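Local atomic coordinates of iron superoxide dismutase (Trypanosoma cruzi, PDB entry 2GPC), a protein that catalyses the dismutation of superoxide to dioxygen and hydrogen peroxide at an iron ion in each subunit of a two-chain enzyme of the iron/manganese superoxide dismutase family. Residues His164-Asp169 / Ala175-Thr180; Leu157-Trp162 / Gln179-Val184; Trp9-Leu14 / Leu26-His31. All blocks are in the same frame, centred on the assembly; numbering follows the deposited sequence.

Contact 1. Residues His164-Asp169 / Ala175-Thr180; sequences HAYYVD and AAYVQT. With FE2 (Fe (II) ion), chain C.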
# COMPACT_ATOMS: atom_id res chain seq x y z
N HIS A 164 -6.44 2.09 1.11
CA HIS A 164 -7.32 2.90 1.96
C HIS A 164 -8.32 3.76 1.17
O HIS A 164 -9.34 4.17 1.70
CB HIS A 164 -6.52 3.78 2.94
CG HIS A 164 -5.76 4.91 2.30
ND1 HIS A 164 -4.41 5.11 2.50
CD2 HIS A 164 -6.17 5.93 1.51
CE1 HIS A 164 -4.02 6.19 1.85
NE2 HIS A 164 -5.07 6.71 1.24
N ALA A 165 -8.02 4.02 -0.10
CA ALA A 165 -8.91 4.81 -0.94
C ALA A 165 -10.21 4.07 -1.28
O ALA A 165 -11.24 4.70 -1.55
CB ALA A 165 -8.19 5.23 -2.21
N TYR A 166 -10.18 2.73 -1.25
CA TYR A 166 -11.30 1.93 -1.70
C TYR A 166 -11.69 0.76 -0.82
O TYR A 166 -12.73 0.14 -1.07
CB TYR A 166 -11.03 1.42 -3.13
CG TYR A 166 -9.81 0.52 -3.30
CD1 TYR A 166 -9.88 -0.85 -3.06
CD2 TYR A 166 -8.60 1.04 -3.73
CE1 TYR A 166 -8.76 -1.67 -3.23
CE2 TYR A 166 -7.49 0.23 -3.91
CZ TYR A 166 -7.57 -1.11 -3.65
OH TYR A 166 -6.46 -1.89 -3.85
N TYR A 167 -10.92 0.44 0.21
CA TYR A 167 -11.14 -0.82 0.91
C TYR A 167 -12.46 -0.84 1.68
O TYR A 167 -13.09 -1.89 1.84
CB TYR A 167 -9.98 -1.17 1.85
CG TYR A 167 -9.70 -2.66 1.81
CD1 TYR A 167 -8.95 -3.22 0.78
CD2 TYR A 167 -10.27 -3.51 2.75
CE1 TYR A 167 -8.72 -4.57 0.71
CE2 TYR A 167 -10.05 -4.88 2.69
CZ TYR A 167 -9.28 -5.41 1.67
OH TYR A 167 -9.06 -6.75 1.58
N VAL A 168 -12.88 0.32 2.16
CA VAL A 168 -14.12 0.44 2.92
C VAL A 168 -15.32 0.02 2.07
O VAL A 168 -16.17 -0.75 2.52
CB VAL A 168 -14.29 1.87 3.47
CG1 VAL A 168 -15.60 2.02 4.23
CG2 VAL A 168 -13.09 2.25 4.33
N ASP A 169 -15.37 0.50 0.83
CA ASP A 169 -16.53 0.24 -0.03
C ASP A 169 -16.36 -1.00 -0.92
O ASP A 169 -17.34 -1.67 -1.25
CB ASP A 169 -16.78 1.42 -0.96
CG ASP A 169 -17.47 2.58 -0.28
OD1 ASP A 169 -17.72 2.55 0.95
OD2 ASP A 169 -17.81 3.58 -0.94
N ALA A 175 -10.60 -3.19 -9.22
CA ALA A 175 -11.19 -3.05 -10.56
C ALA A 175 -12.57 -2.38 -10.50
O ALA A 175 -12.87 -1.50 -11.29
CB ALA A 175 -11.30 -4.39 -11.25
N ALA A 176 -13.40 -2.77 -9.54
CA ALA A 176 -14.73 -2.19 -9.38
C ALA A 176 -14.65 -0.73 -8.95
O ALA A 176 -15.45 0.10 -9.37
CB ALA A 176 -15.57 -3.00 -8.40
N TYR A 177 -13.67 -0.43 -8.11
CA TYR A 177 -13.43 0.93 -7.65
C TYR A 177 -13.04 1.84 -8.82
O TYR A 177 -13.50 2.98 -8.90
CB TYR A 177 -12.33 0.93 -6.57
CG TYR A 177 -11.63 2.25 -6.37
CD1 TYR A 177 -12.30 3.37 -5.85
CD2 TYR A 177 -10.27 2.39 -6.68
CE1 TYR A 177 -11.63 4.59 -5.66
CE2 TYR A 177 -9.61 3.60 -6.49
CZ TYR A 177 -10.29 4.70 -5.98
OH TYR A 177 -9.61 5.89 -5.78
N VAL A 178 -12.20 1.33 -9.71
CA VAL A 178 -11.76 2.10 -10.87
C VAL A 178 -12.91 2.33 -11.84
O VAL A 178 -13.01 3.39 -12.43
CB VAL A 178 -10.53 1.46 -11.56
CG1 VAL A 178 -10.23 2.11 -12.93
CG2 VAL A 178 -9.33 1.58 -10.66
N GLN A 179 -13.78 1.33 -12.00
CA GLN A 179 -14.99 1.52 -12.82
C GLN A 179 -15.83 2.68 -12.25
O GLN A 179 -16.33 3.51 -13.00
CB GLN A 179 -15.80 0.22 -12.93
CG GLN A 179 -15.17 -0.81 -13.91
CD GLN A 179 -14.79 -0.20 -15.28
OE1 GLN A 179 -15.66 0.23 -16.03
NE2 GLN A 179 -13.49 -0.17 -15.59
N THR A 180 -15.93 2.73 -10.93
CA THR A 180 -16.62 3.83 -10.25
C THR A 180 -15.93 5.17 -10.48
O THR A 180 -16.60 6.19 -10.69
CB THR A 180 -16.72 3.52 -8.74
OG1 THR A 180 -17.81 2.61 -8.51
CG2 THR A 180 -17.08 4.75 -7.91
FE FE2 C . -5.28 8.24 -0.14
O HOH W 1 -3.16 7.79 -0.82
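Two tyrosines, Tyr166 and Tyr177, make a buried aromatic contact between the turn that follows the iron ligand His164 and the helix 174-184, in the C-terminal half of the chain. The beta carbon of Tyr166 makes the closest approach, ahead of its ring: its CB sits over one face of the Tyr177 ring, shifted toward the rim and 3.7 Å from the ring centroid, a CH-pi contact. The closest pair of atoms is Tyr166 CB and Tyr177 CG, at 3.4 Å. The two rings are nearly parallel, with planes 25° apart, but they have slid past each other until little overlap remains, and their centroids are 5.2 Å apart. Tyr166 reaches this position with CG between its backbone N and carbonyl carbon (chi1 61°), which sends the ring off across Tyr177 and brings CD2 within 3.6 Å of Tyr177 CD2. At the far end of the Tyr177 ring, the methyl of Ala165 lies 3.9 Å from Tyr177 OH. The phenol ends leave in different directions: Tyr166 OH bonds to Arg174, while Tyr177 OH bonds to the backbone O of Asp160 and to Tyr78. One residue before Ala165, His164 NE2 binds the iron at 2.1 Å, and its ND1 is hydrogen-bonded to Glu163 of the second subunit. No hydrogen bond joins the two segments, so the contact itself is apolar; its polar link to the metal site runs through Tyr177 OH to the backbone of the ligand Asp160, which makes Tyr177 a second-shell residue.

Contact 2. Residues Leu157-Trp162 / Gln179-Val184; sequences LTCDVW and QTFWNV. With FE2 (Fe (II) ion), chain C.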
# COMPACT_ATOMS: atom_id res chain seq x y z
N LEU A 157 -5.24 14.69 -14.09
CA LEU A 157 -6.19 13.81 -13.42
C LEU A 157 -5.42 12.81 -12.59
O LEU A 157 -4.38 12.34 -13.01
CB LEU A 157 -7.00 13.04 -14.48
CG LEU A 157 -8.17 12.15 -14.07
CD1 LEU A 157 -9.35 13.00 -13.61
CD2 LEU A 157 -8.59 11.25 -15.23
N THR A 158 -5.93 12.46 -11.41
CA THR A 158 -5.37 11.33 -10.66
C THR A 158 -6.45 10.50 -9.99
O THR A 158 -7.53 10.99 -9.66
CB THR A 158 -4.31 11.78 -9.63
OG1 THR A 158 -3.60 10.64 -9.11
CG2 THR A 158 -4.96 12.46 -8.41
N CYS A 159 -6.12 9.22 -9.81
CA CYS A 159 -6.93 8.26 -9.08
C CYS A 159 -6.03 7.57 -8.07
O CYS A 159 -5.08 6.88 -8.44
CB CYS A 159 -7.49 7.20 -10.04
SG CYS A 159 -8.48 5.94 -9.22
N ASP A 160 -6.34 7.78 -6.80
CA ASP A 160 -5.63 7.15 -5.69
C ASP A 160 -5.91 5.66 -5.72
O ASP A 160 -7.06 5.26 -5.72
CB ASP A 160 -6.19 7.74 -4.39
CG ASP A 160 -5.38 7.37 -3.16
OD1 ASP A 160 -4.37 6.61 -3.24
OD2 ASP A 160 -5.72 7.82 -2.03
N VAL A 161 -4.86 4.85 -5.74
CA VAL A 161 -5.03 3.40 -5.66
C VAL A 161 -4.34 2.78 -4.44
O VAL A 161 -4.17 1.56 -4.36
CB VAL A 161 -4.64 2.66 -6.99
CG1 VAL A 161 -5.53 3.11 -8.14
CG2 VAL A 161 -3.15 2.82 -7.34
N TRP A 162 -3.98 3.61 -3.46
CA TRP A 162 -3.72 3.12 -2.11
C TRP A 162 -4.97 2.37 -1.68
O TRP A 162 -6.09 2.82 -1.97
CB TRP A 162 -3.43 4.26 -1.12
CG TRP A 162 -2.06 4.88 -1.19
CD1 TRP A 162 -1.50 5.51 -2.26
CD2 TRP A 162 -1.10 4.97 -0.13
NE1 TRP A 162 -0.25 5.99 -1.94
CE2 TRP A 162 0.03 5.66 -0.64
CE3 TRP A 162 -1.07 4.54 1.20
CZ2 TRP A 162 1.16 5.92 0.13
CZ3 TRP A 162 0.05 4.78 1.96
CH2 TRP A 162 1.16 5.47 1.42
N GLN A 179 -13.78 1.33 -12.00
CA GLN A 179 -14.99 1.52 -12.82
C GLN A 179 -15.83 2.68 -12.25
O GLN A 179 -16.33 3.51 -13.00
CB GLN A 179 -15.80 0.22 -12.93
CG GLN A 179 -15.17 -0.81 -13.91
CD GLN A 179 -14.79 -0.20 -15.28
OE1 GLN A 179 -15.66 0.23 -16.03
NE2 GLN A 179 -13.49 -0.17 -15.59
N THR A 180 -15.93 2.73 -10.93
CA THR A 180 -16.62 3.83 -10.25
C THR A 180 -15.93 5.17 -10.48
O THR A 180 -16.60 6.19 -10.69
CB THR A 180 -16.72 3.52 -8.74
OG1 THR A 180 -17.81 2.61 -8.51
CG2 THR A 180 -17.08 4.75 -7.91
N PHE A 181 -14.60 5.18 -10.43
CA PHE A 181 -13.84 6.41 -10.69
C PHE A 181 -14.25 6.97 -12.04
O PHE A 181 -14.45 8.18 -12.17
CB PHE A 181 -12.32 6.14 -10.63
CG PHE A 181 -11.47 7.34 -10.94
CD1 PHE A 181 -11.24 8.30 -9.96
CD2 PHE A 181 -10.92 7.52 -12.20
CE1 PHE A 181 -10.46 9.42 -10.24
CE2 PHE A 181 -10.14 8.64 -12.48
CZ PHE A 181 -9.91 9.59 -11.49
N TRP A 182 -14.41 6.11 -13.04
CA TRP A 182 -14.79 6.58 -14.37
C TRP A 182 -16.15 7.26 -14.36
O TRP A 182 -16.37 8.20 -15.14
CB TRP A 182 -14.75 5.46 -15.42
CG TRP A 182 -13.37 5.00 -15.77
CD1 TRP A 182 -12.87 3.75 -15.61
CD2 TRP A 182 -12.32 5.78 -16.36
NE1 TRP A 182 -11.57 3.70 -16.05
CE2 TRP A 182 -11.21 4.94 -16.52
CE3 TRP A 182 -12.21 7.12 -16.77
CZ2 TRP A 182 -10.01 5.37 -17.06
CZ3 TRP A 182 -11.02 7.56 -17.31
CH2 TRP A 182 -9.93 6.68 -17.45
N ASN A 183 -17.04 6.81 -13.49
CA ASN A 183 -18.37 7.41 -13.38
C ASN A 183 -18.36 8.77 -12.70
O ASN A 183 -19.38 9.45 -12.72
CB ASN A 183 -19.33 6.48 -12.62
CG ASN A 183 -19.72 5.26 -13.42
OD1 ASN A 183 -20.17 4.25 -12.86
ND2 ASN A 183 -19.57 5.33 -14.73
N VAL A 184 -17.24 9.16 -12.09
CA VAL A 184 -17.15 10.45 -11.40
C VAL A 184 -16.01 11.37 -11.87
O VAL A 184 -15.79 12.41 -11.26
CB VAL A 184 -17.08 10.27 -9.86
CG1 VAL A 184 -18.35 9.64 -9.33
CG2 VAL A 184 -15.85 9.48 -9.43
FE FE2 C . -5.28 8.24 -0.14
O HOH W 1 -3.16 7.79 -0.82
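A cysteine over an aromatic face is the striking feature here: both CB and SG of Cys159 lie above the same Phe181 ring. CB stands almost exactly over the centre, 3.6 Å from the Phe181 centroid and 10° off the ring normal. With SG anti to the backbone N (chi1 179°), the sulfur extends over the CG-CD1 side of the ring, a sulfur-aromatic contact with SG 3.9 Å from that centroid. Leu157, one step along the same strand face, meets the ring at its edge, its CG 4.0 Å from Phe181 CZ. Between them the carbonyl O of Thr158 comes within 3.3 Å of Phe181 CZ; this buried oxygen has no hydrogen-bonding partner in the model. Just beyond, Asp160 binds the iron through OD2 at 2.0 Å, and its OD1 accepts the backbone N of Trp162 in an Asx turn, met from above the carboxylate plane, which together with the metal bond restrains the carboxylate. Strand 157-160 and helix 179-184 run at 145° to each other, their axes 10.3 Å apart at closest approach. Phe181 thus fills the space between helix 174-184 and the edge strand 153-160, whose backbone pairs with strand 123-130, while helix 63-80 touches Thr158.

Contact 3. Residues Trp9-Leu14 / Leu26-His31; sequences WGYDGL and LHYDKH. With FE2 (Fe (II) ion), chain C.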
# COMPACT_ATOMS: atom_id res chain seq x y z
N TRP A 9 -17.25 18.68 -2.88
CA TRP A 9 -18.64 18.22 -3.00
C TRP A 9 -19.20 17.62 -1.69
O TRP A 9 -20.27 17.02 -1.69
CB TRP A 9 -18.75 17.22 -4.19
CG TRP A 9 -17.45 16.56 -4.51
CD1 TRP A 9 -16.63 16.82 -5.57
CD2 TRP A 9 -16.80 15.54 -3.74
NE1 TRP A 9 -15.51 16.03 -5.50
CE2 TRP A 9 -15.59 15.23 -4.39
CE3 TRP A 9 -17.12 14.84 -2.57
CZ2 TRP A 9 -14.70 14.26 -3.92
CZ3 TRP A 9 -16.24 13.88 -2.09
CH2 TRP A 9 -15.04 13.59 -2.77
N GLY A 10 -18.49 17.81 -0.58
CA GLY A 10 -18.95 17.37 0.72
C GLY A 10 -18.74 15.89 0.96
O GLY A 10 -18.58 15.12 0.02
N TYR A 11 -18.76 15.49 2.23
CA TYR A 11 -18.48 14.11 2.62
C TYR A 11 -19.36 13.06 1.91
O TYR A 11 -18.87 11.99 1.53
CB TYR A 11 -18.59 13.95 4.15
CG TYR A 11 -17.50 14.65 4.95
CD1 TYR A 11 -17.72 15.89 5.53
CD2 TYR A 11 -16.26 14.05 5.13
CE1 TYR A 11 -16.72 16.51 6.28
CE2 TYR A 11 -15.26 14.66 5.86
CZ TYR A 11 -15.50 15.89 6.44
OH TYR A 11 -14.50 16.51 7.18
N ASP A 12 -20.65 13.35 1.72
CA ASP A 12 -21.55 12.39 1.07
C ASP A 12 -21.83 12.66 -0.42
O ASP A 12 -22.70 12.03 -1.02
CB ASP A 12 -22.88 12.27 1.84
CG ASP A 12 -23.76 13.50 1.73
OD1 ASP A 12 -23.48 14.40 0.89
OD2 ASP A 12 -24.76 13.66 2.46
N GLY A 13 -21.07 13.57 -1.02
CA GLY A 13 -21.32 14.02 -2.38
C GLY A 13 -21.21 12.97 -3.48
O GLY A 13 -21.85 13.12 -4.52
N LEU A 14 -20.38 11.95 -3.26
CA LEU A 14 -20.18 10.85 -4.21
C LEU A 14 -20.90 9.53 -3.85
O LEU A 14 -20.77 8.55 -4.58
CB LEU A 14 -18.68 10.57 -4.39
CG LEU A 14 -17.80 11.73 -4.87
CD1 LEU A 14 -16.35 11.25 -5.08
CD2 LEU A 14 -18.34 12.37 -6.15
N LEU A 26 -13.33 8.77 6.23
CA LEU A 26 -12.08 8.19 6.71
C LEU A 26 -10.92 8.68 5.86
O LEU A 26 -9.89 9.10 6.38
CB LEU A 26 -12.14 6.66 6.69
CG LEU A 26 -13.02 6.00 7.75
CD1 LEU A 26 -13.27 4.57 7.35
CD2 LEU A 26 -12.41 6.08 9.15
N HIS A 27 -11.09 8.63 4.54
CA HIS A 27 -10.01 9.01 3.63
C HIS A 27 -9.60 10.49 3.84
O HIS A 27 -8.41 10.79 3.91
CB HIS A 27 -10.43 8.69 2.18
CG HIS A 27 -9.29 8.63 1.21
ND1 HIS A 27 -9.50 8.44 -0.14
CD2 HIS A 27 -7.95 8.72 1.37
CE1 HIS A 27 -8.34 8.42 -0.77
NE2 HIS A 27 -7.38 8.59 0.13
N TYR A 28 -10.57 11.38 4.02
CA TYR A 28 -10.29 12.81 4.18
C TYR A 28 -9.88 13.17 5.61
O TYR A 28 -8.85 13.81 5.82
CB TYR A 28 -11.52 13.65 3.76
CG TYR A 28 -11.27 15.15 3.78
CD1 TYR A 28 -10.73 15.79 2.67
CD2 TYR A 28 -11.57 15.91 4.90
CE1 TYR A 28 -10.49 17.16 2.68
CE2 TYR A 28 -11.34 17.29 4.92
CZ TYR A 28 -10.79 17.91 3.80
OH TYR A 28 -10.55 19.27 3.80
N ASP A 29 -10.69 12.79 6.59
CA ASP A 29 -10.45 13.19 7.98
C ASP A 29 -9.26 12.47 8.62
O ASP A 29 -8.53 13.07 9.41
CB ASP A 29 -11.68 12.93 8.87
CG ASP A 29 -12.81 13.94 8.66
OD1 ASP A 29 -12.64 15.01 8.00
OD2 ASP A 29 -13.93 13.73 9.17
N LYS A 30 -9.07 11.19 8.31
CA LYS A 30 -7.97 10.43 8.90
C LYS A 30 -6.70 10.52 8.06
O LYS A 30 -5.65 10.97 8.56
CB LYS A 30 -8.36 8.97 9.14
CG LYS A 30 -9.58 8.75 10.05
CD LYS A 30 -9.43 9.45 11.41
CE LYS A 30 -10.57 9.09 12.35
NZ LYS A 30 -10.44 9.85 13.64
N HIS A 31 -6.76 10.11 6.79
CA HIS A 31 -5.56 10.07 5.96
C HIS A 31 -5.13 11.46 5.53
O HIS A 31 -4.02 11.87 5.84
CB HIS A 31 -5.73 9.11 4.77
CG HIS A 31 -5.90 7.68 5.18
ND1 HIS A 31 -4.83 6.88 5.52
CD2 HIS A 31 -7.01 6.93 5.35
CE1 HIS A 31 -5.28 5.69 5.89
NE2 HIS A 31 -6.60 5.69 5.80
FE FE2 C . -5.28 8.24 -0.14
O HOH W 1 -3.16 7.79 -0.82
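Tyr11 bridges from the loop before helix 21-44 to Tyr28 and Asp29 on that helix, and its side chain can be followed outward atom by atom. Its CB and CG make no close approach to the helix segment; contact starts farther along the ring. CE2 comes first, 4.0 Å from Tyr28 CD2 and 3.4 Å from Asp29 OD1. CZ lies as near to that carboxylate oxygen, and at the tip the hydroxyl donates a short hydrogen bond, Tyr11 OH to Asp29 OD1 at 2.5 Å. The oxygen receives it on its syn lone pair, the side facing OD2, while the carboxylate plane is turned 68° from the tyrosine ring. Asp29 presents that oxygen by holding CG beside its backbone N (chi1 -75°), and OD1 also lies in the plane of the Tyr28 ring, at its edge. Tyr28 CD2 is 3.8 Å from Tyr11 OH; the two tyrosine rings are close to perpendicular, at 87°, in an oblique arrangement. The phenol of Tyr28 is held separately, by the backbone O of Pro5. Tyr11 itself stands on a type I turn, Gly10 to Gly13, closed by the bond from Gly13 N to Gly10 O. Tyr28 and Asp29 directly follow His27, whose NE2 binds the iron at 2.1 Å. The arrangement joins the N-terminal loop to the first long helix of the alpha-hairpin domain, the helix that carries the first iron ligand in iron/manganese superoxide dismutases.

How the contacts relate
In sequence contact 3 comes first, within the alpha-hairpin domain; contacts 1 and 2 follow in the C-terminal domain. Contacts 1 and 2 lie about 8 Å apart between centres and both end on helix 174-184, sharing Gln179 and Thr180; contact 3 is about 14 Å from each. Strand 153-160 leads directly toward the short helix 167-170, so Asp160 and His164 come from one continuous run of chain. The iron gathers all three: His27, Asp160 and His164 belong to contacts 3, 2 and 1, with His75 completing the protein ligands. The metal site thus joins the two domains, and residues of all three segment pairs also meet the second subunit.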